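PDB 5M11: immunoreactive 84kD antigen PG93 from Porphyromonas gingivalis, which serves as an essential surface component of the bacterial type-IX secretion system and binds zinc and calcium ions. Local coordinates for residues A[315-320]-A[372-377]; A[326-331]-A[343-348]. All coordinates share one frame; numbering follows the deposited sequence.

In the fold
Both contacts involve the four-stranded antiparallel blade 318-356 of a beta-propeller. Contact 2 joins its second and third strands, whereas contact 1 sets its first strand against the first strand of the next blade, 373-407. Their centres lie about 7 Å apart. Strands 318-322 and 325-329 are neighbours in the sheet, where Arg320 N lies 2.8 Å from Tyr327 O, a probable hydrogen bond. A second tie runs from Lys345 NZ to Asp315 O, at 2.6 Å. Asp315 also binds zinc together with His340, which lies in the connection between the two strands of contact 2; the side chain of Ser330 is about 6 Å from that same zinc.

Contact 1 (A[315-320]-A[372-377]); sequences DFYEMR and DAIDIA. With ZN (zinc ion), chain F; ZN (zinc ion), chain H.
Two adjacent beta-propeller blades meet here through their first strands, Tyr317 and Glu318 of one lying against Ile374 and Asp375 of the other. The axes of 318-320 and 373-377 run nearly parallel, 14° apart, and approach no closer than 6.8 Å; no hydrogen bond crosses between the two segments, and side chains of the first strand meet side chains and carbonyl oxygens of the second. The Tyr317 ring lies alongside Ile374: CG2 of the isoleucine sits over one ring face, ring atom CE2 is 4.1 Å from Ile374 CB, and CD2 comes to 3.6 Å from Ile374 O. Extension of the ring away from its own backbone N (chi1 177°) brings it alongside this residue of the next blade, and its hydroxyl hydrogen-bonds Lys425 NZ on strand 422-429, the first strand of the blade beyond. Each strand has a classic beta bulge at this level: Tyr317 and Glu318 both stand opposite Ala329, Ile374 and Asp375 both opposite Gly389. The first bulge turns two consecutive side chains, Tyr317 and Glu318, toward the blade interface.

Glu318 places CB 3.5 Å from Ile374 O, then bends at its second torsion. Its carboxylate grips a zinc ion unevenly, with OE1 2.3 Å and OE2 2.7 Å from the metal; a water and one atom from elsewhere in the structure are further ligands. OE2 also lies 3.4 Å from Asp375 OD1. These are two acceptors on carboxylates whose planes are 78° apart, and the bound zinc probably offsets part of the repulsion. Asp375 OD1 also accepts a weak hydrogen bond from Ile376 N, and OD2 another weak one from Ile427 N. At the far end, Asp315 OD2 binds a separate zinc ion at 2.1 Å, with His340 as another ligand.

Contact 2 (A[326-331]-A[343-348]); sequences LYAASG and MVKLYD
Leu346 and Tyr327 form a non-hydrogen-bonded pair of the antiparallel ladder between strands 326-329 and 343-347, and their side chains make the closest apolar contact across it. From its backbone, Leu346 starts with CB 3.8 Å from Leu326 O. The torsion at chi1 (-46°) sets CG beside the backbone N, and the two methyls beyond it reach the Tyr327 ring obliquely: Leu346 CD2 lies 3.5 Å from Tyr327 CD1 and also approaches Tyr327 CA, while Leu346 CD1 is 4.0 Å from Tyr327 CE1. Ala329 and Val344 share this face of the sheet. On the opposite face are Leu326, Tyr347, Ala328 and Lys345, with Leu326 CB and Tyr347 CB 4.1 Å apart.

Paired backbone hydrogen bonds join Leu326 with Tyr347 and Ala328 with Lys345; Ala328 N donates to Lys345 O at 2.8 Å. A further bond, Ser330 N to Met343 O, extends the ladder just past the strand 326-329. Lys345 NZ hydrogen-bonds Asp315 O, forms a salt bridge with Asp313 and has a cation-pi contact with Phe316, so the buried charge has several partners.

Within the blade, strand 318-322 flanks 325-329 on one side and strand 352-356 flanks 343-347 on the other, while Tyr327, Ala329 and Val344 press against Ile376 of strand 373-378 in the following blade.

Contact 1 (A[315-320]-A[372-377])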
loop_
_atom_site.group_PDB
_atom_site.type_symbol
_atom_site.label_atom_id
_atom_site.label_comp_id
_atom_site.label_asym_id
_atom_site.label_seq_id
_atom_site.Cartn_x
_atom_site.Cartn_y
_atom_site.Cartn_z
ATOM N N ASP A 315 5.362 -0.601 -2.456
ATOM C CA ASP A 315 5.065 -1.336 -3.693
ATOM C C ASP A 315 5.332 -2.848 -3.555
ATOM O O ASP A 315 6.466 -3.276 -3.399
ATOM C CB ASP A 315 5.850 -0.751 -4.881
ATOM C CG ASP A 315 5.748 0.749 -5.109
ATOM O OD1 ASP A 315 5.273 1.465 -4.201
ATOM O OD2 ASP A 315 6.203 1.216 -6.168
ATOM N N PHE A 316 4.266 -3.652 -3.602
ATOM C CA PHE A 316 4.360 -5.100 -3.441
ATOM C C PHE A 316 3.718 -5.769 -4.656
ATOM O O PHE A 316 2.624 -6.340 -4.581
ATOM C CB PHE A 316 3.753 -5.545 -2.086
ATOM C CG PHE A 316 4.513 -4.931 -0.925
ATOM C CD1 PHE A 316 5.501 -5.654 -0.263
ATOM C CD2 PHE A 316 4.310 -3.596 -0.560
ATOM C CE1 PHE A 316 6.264 -5.058 0.745
ATOM C CE2 PHE A 316 5.095 -2.995 0.421
ATOM C CZ PHE A 316 6.056 -3.731 1.076
ATOM N N TYR A 317 4.417 -5.633 -5.805
ATOM C CA TYR A 317 4.052 -6.207 -7.091
ATOM C C TYR A 317 4.086 -7.724 -6.945
ATOM O O TYR A 317 3.142 -8.414 -7.337
ATOM C CB TYR A 317 5.017 -5.712 -8.197
ATOM C CG TYR A 317 4.722 -6.325 -9.546
ATOM C CD1 TYR A 317 3.771 -5.767 -10.395
ATOM C CD2 TYR A 317 5.332 -7.517 -9.941
ATOM C CE1 TYR A 317 3.439 -6.369 -11.608
ATOM C CE2 TYR A 317 4.988 -8.144 -11.137
ATOM C CZ TYR A 317 4.050 -7.558 -11.976
ATOM O OH TYR A 317 3.725 -8.149 -13.178
ATOM N N GLU A 318 5.191 -8.233 -6.388
ATOM C CA GLU A 318 5.378 -9.651 -6.147
ATOM C C GLU A 318 6.009 -9.813 -4.765
ATOM O O GLU A 318 6.828 -8.990 -4.362
ATOM C CB GLU A 318 6.196 -10.328 -7.278
ATOM C CG GLU A 318 6.492 -11.827 -7.101
ATOM C CD GLU A 318 5.485 -12.922 -7.450
ATOM O OE1 GLU A 318 4.325 -12.612 -7.808
ATOM O OE2 GLU A 318 5.866 -14.112 -7.330
ATOM N N MET A 319 5.537 -10.825 -4.017
ATOM C CA MET A 319 5.987 -11.205 -2.685
ATOM C C MET A 319 6.104 -12.712 -2.566
ATOM O O MET A 319 5.302 -13.432 -3.154
ATOM C CB MET A 319 5.015 -10.746 -1.591
ATOM C CG MET A 319 4.804 -9.281 -1.432
ATOM S SD MET A 319 4.000 -9.100 0.184
ATOM C CE MET A 319 2.388 -9.745 -0.124
ATOM N N ARG A 320 7.025 -13.187 -1.728
ATOM C CA ARG A 320 7.238 -14.604 -1.426
ATOM C C ARG A 320 7.549 -14.716 0.066
ATOM O O ARG A 320 8.149 -13.795 0.611
ATOM C CB ARG A 320 8.413 -15.191 -2.276
ATOM C CG ARG A 320 8.210 -15.323 -3.806
ATOM C CD ARG A 320 7.235 -16.425 -4.244
ATOM N NE ARG A 320 7.537 -17.724 -3.625
ATOM C CZ ARG A 320 6.729 -18.787 -3.612
ATOM N NH1 ARG A 320 5.535 -18.736 -4.200
ATOM N NH2 ARG A 320 7.111 -19.911 -3.019
ATOM N N ASP A 372 12.737 -1.893 -12.515
ATOM C CA ASP A 372 11.604 -2.794 -12.648
ATOM C C ASP A 372 11.952 -4.208 -12.224
ATOM O O ASP A 372 11.878 -5.137 -13.035
ATOM C CB ASP A 372 11.031 -2.776 -14.080
ATOM C CG ASP A 372 11.021 -1.410 -14.737
ATOM O OD1 ASP A 372 10.231 -0.542 -14.292
ATOM O OD2 ASP A 372 11.809 -1.205 -15.691
ATOM N N ALA A 373 12.332 -4.369 -10.945
ATOM C CA ALA A 373 12.556 -5.677 -10.334
ATOM C C ALA A 373 11.166 -6.292 -10.147
ATOM O O ALA A 373 10.342 -5.714 -9.440
ATOM C CB ALA A 373 13.292 -5.517 -9.011
ATOM N N ILE A 374 10.857 -7.378 -10.864
ATOM C CA ILE A 374 9.487 -7.904 -10.858
ATOM C C ILE A 374 9.304 -9.352 -10.313
ATOM O O ILE A 374 8.144 -9.770 -10.151
ATOM C CB ILE A 374 8.884 -7.807 -12.282
ATOM C CG1 ILE A 374 9.859 -8.336 -13.341
ATOM C CG2 ILE A 374 8.441 -6.384 -12.588
ATOM C CD1 ILE A 374 9.220 -8.999 -14.363
ATOM N N ASP A 375 10.391 -10.114 -10.058
ATOM C CA ASP A 375 10.250 -11.465 -9.502
ATOM C C ASP A 375 11.451 -11.854 -8.626
ATOM O O ASP A 375 12.587 -11.439 -8.863
ATOM C CB ASP A 375 9.999 -12.541 -10.590
ATOM C CG ASP A 375 9.054 -13.692 -10.205
ATOM O OD1 ASP A 375 8.850 -13.931 -8.983
ATOM O OD2 ASP A 375 8.548 -14.374 -11.119
ATOM N N ILE A 376 11.156 -12.636 -7.583
ATOM C CA ILE A 376 12.112 -13.165 -6.621
ATOM C C ILE A 376 12.091 -14.685 -6.693
ATOM O O ILE A 376 11.052 -15.290 -7.011
ATOM C CB ILE A 376 11.813 -12.681 -5.167
ATOM C CG1 ILE A 376 11.287 -11.207 -5.104
ATOM C CG2 ILE A 376 13.027 -12.896 -4.235
ATOM C CD1 ILE A 376 12.329 -10.060 -5.325
ATOM N N ALA A 377 13.255 -15.299 -6.415
ATOM C CA ALA A 377 13.442 -16.741 -6.303
ATOM C C ALA A 377 14.446 -16.969 -5.205
ATOM O O ALA A 377 15.575 -16.513 -5.319
ATOM C CB ALA A 377 13.894 -17.353 -7.622
HETATM ZN ZN ZN F . 3.380 -14.140 -6.304
HETATM ZN ZN ZN H . 6.534 3.129 -6.966
HETATM O O HOH W 1 1.792 -13.701 -7.960
#

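Contact 2 (A[326-331]-A[343-348])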
loop_
_atom_site.group_PDB
_atom_site.type_symbol
_atom_site.label_atom_id
_atom_site.label_comp_id
_atom_site.label_asym_id
_atom_site.label_seq_id
_atom_site.Cartn_x
_atom_site.Cartn_y
_atom_site.Cartn_z
ATOM N N LEU A 326 10.168 -12.366 4.506
ATOM C CA LEU A 326 9.336 -11.920 3.396
ATOM C C LEU A 326 10.273 -11.358 2.342
ATOM O O LEU A 326 11.223 -10.667 2.687
ATOM C CB LEU A 326 8.297 -10.877 3.865
ATOM C CG LEU A 326 7.343 -10.274 2.818
ATOM C CD1 LEU A 326 6.146 -11.157 2.581
ATOM C CD2 LEU A 326 6.866 -8.907 3.253
ATOM N N TYR A 327 10.041 -11.697 1.080
ATOM C CA TYR A 327 10.809 -11.218 -0.064
ATOM C C TYR A 327 9.829 -10.481 -0.953
ATOM O O TYR A 327 8.797 -11.040 -1.304
ATOM C CB TYR A 327 11.516 -12.387 -0.802
ATOM C CG TYR A 327 12.506 -13.178 0.036
ATOM C CD1 TYR A 327 13.877 -13.013 -0.128
ATOM C CD2 TYR A 327 12.068 -14.111 0.977
ATOM C CE1 TYR A 327 14.788 -13.740 0.634
ATOM C CE2 TYR A 327 12.972 -14.840 1.747
ATOM C CZ TYR A 327 14.331 -14.650 1.570
ATOM O OH TYR A 327 15.212 -15.375 2.330
ATOM N N ALA A 328 10.091 -9.209 -1.240
ATOM C CA ALA A 328 9.199 -8.400 -2.059
ATOM C C ALA A 328 9.937 -7.603 -3.132
ATOM O O ALA A 328 11.043 -7.094 -2.903
ATOM C CB ALA A 328 8.413 -7.460 -1.180
ATOM N N ALA A 329 9.294 -7.506 -4.309
ATOM C CA ALA A 329 9.742 -6.783 -5.501
ATOM C C ALA A 329 8.752 -5.680 -5.781
ATOM O O ALA A 329 7.545 -5.929 -5.830
ATOM C CB ALA A 329 9.847 -7.729 -6.695
ATOM N N SER A 330 9.238 -4.462 -5.937
ATOM C CA SER A 330 8.337 -3.343 -6.136
ATOM C C SER A 330 8.055 -3.067 -7.615
ATOM O O SER A 330 6.887 -2.873 -7.957
ATOM C CB SER A 330 8.882 -2.098 -5.441
ATOM O OG SER A 330 10.082 -1.623 -6.020
ATOM N N GLY A 331 9.118 -3.054 -8.446
ATOM C CA GLY A 331 9.146 -2.751 -9.883
ATOM C C GLY A 331 7.923 -3.128 -10.688
ATOM O O GLY A 331 7.326 -4.176 -10.446
ATOM N N MET A 343 13.867 -2.087 -6.565
ATOM C CA MET A 343 13.760 -2.166 -5.113
ATOM C C MET A 343 13.408 -3.592 -4.669
ATOM O O MET A 343 12.418 -4.188 -5.118
ATOM C CB MET A 343 12.728 -1.137 -4.594
ATOM C CG MET A 343 12.439 -1.197 -3.110
ATOM S SD MET A 343 13.694 -0.467 -2.032
ATOM C CE MET A 343 13.473 1.299 -2.379
ATOM N N VAL A 344 14.244 -4.137 -3.785
ATOM C CA VAL A 344 14.036 -5.457 -3.209
ATOM C C VAL A 344 13.900 -5.227 -1.697
ATOM O O VAL A 344 14.711 -4.520 -1.092
ATOM C CB VAL A 344 15.143 -6.478 -3.600
ATOM C CG1 VAL A 344 14.874 -7.840 -2.985
ATOM C CG2 VAL A 344 15.271 -6.612 -5.113
ATOM N N LYS A 345 12.835 -5.762 -1.107
ATOM C CA LYS A 345 12.589 -5.577 0.307
ATOM C C LYS A 345 12.499 -6.911 1.009
ATOM O O LYS A 345 11.762 -7.792 0.559
ATOM C CB LYS A 345 11.308 -4.785 0.508
ATOM C CG LYS A 345 11.449 -3.332 0.143
ATOM C CD LYS A 345 10.124 -2.669 -0.132
ATOM C CE LYS A 345 9.462 -3.191 -1.378
ATOM N NZ LYS A 345 8.091 -2.682 -1.463
ATOM N N LEU A 346 13.254 -7.063 2.112
ATOM C CA LEU A 346 13.257 -8.264 2.945
ATOM C C LEU A 346 12.866 -7.887 4.354
ATOM O O LEU A 346 13.433 -6.930 4.903
ATOM C CB LEU A 346 14.612 -8.985 2.959
ATOM C CG LEU A 346 15.391 -9.237 1.666
ATOM C CD1 LEU A 346 16.399 -10.314 1.902
ATOM C CD2 LEU A 346 14.507 -9.664 0.492
ATOM N N TYR A 347 11.886 -8.614 4.937
ATOM C CA TYR A 347 11.394 -8.356 6.292
ATOM C C TYR A 347 11.640 -9.569 7.191
ATOM O O TYR A 347 11.193 -10.676 6.912
ATOM C CB TYR A 347 9.916 -7.943 6.280
ATOM C CG TYR A 347 9.389 -7.478 7.624
ATOM C CD1 TYR A 347 9.953 -6.387 8.280
ATOM C CD2 TYR A 347 8.285 -8.091 8.212
ATOM C CE1 TYR A 347 9.466 -5.951 9.509
ATOM C CE2 TYR A 347 7.771 -7.643 9.426
ATOM C CZ TYR A 347 8.370 -6.578 10.077
ATOM O OH TYR A 347 7.862 -6.136 11.275
ATOM N N ASP A 348 12.403 -9.336 8.248
ATOM C CA ASP A 348 12.873 -10.271 9.266
ATOM C C ASP A 348 11.764 -10.780 10.190
ATOM O O ASP A 348 11.894 -11.858 10.782
ATOM C CB ASP A 348 13.911 -9.521 10.125
ATOM C CG ASP A 348 14.857 -10.389 10.921
ATOM O OD1 ASP A 348 15.416 -11.362 10.341
ATOM O OD2 ASP A 348 15.116 -10.051 12.096
#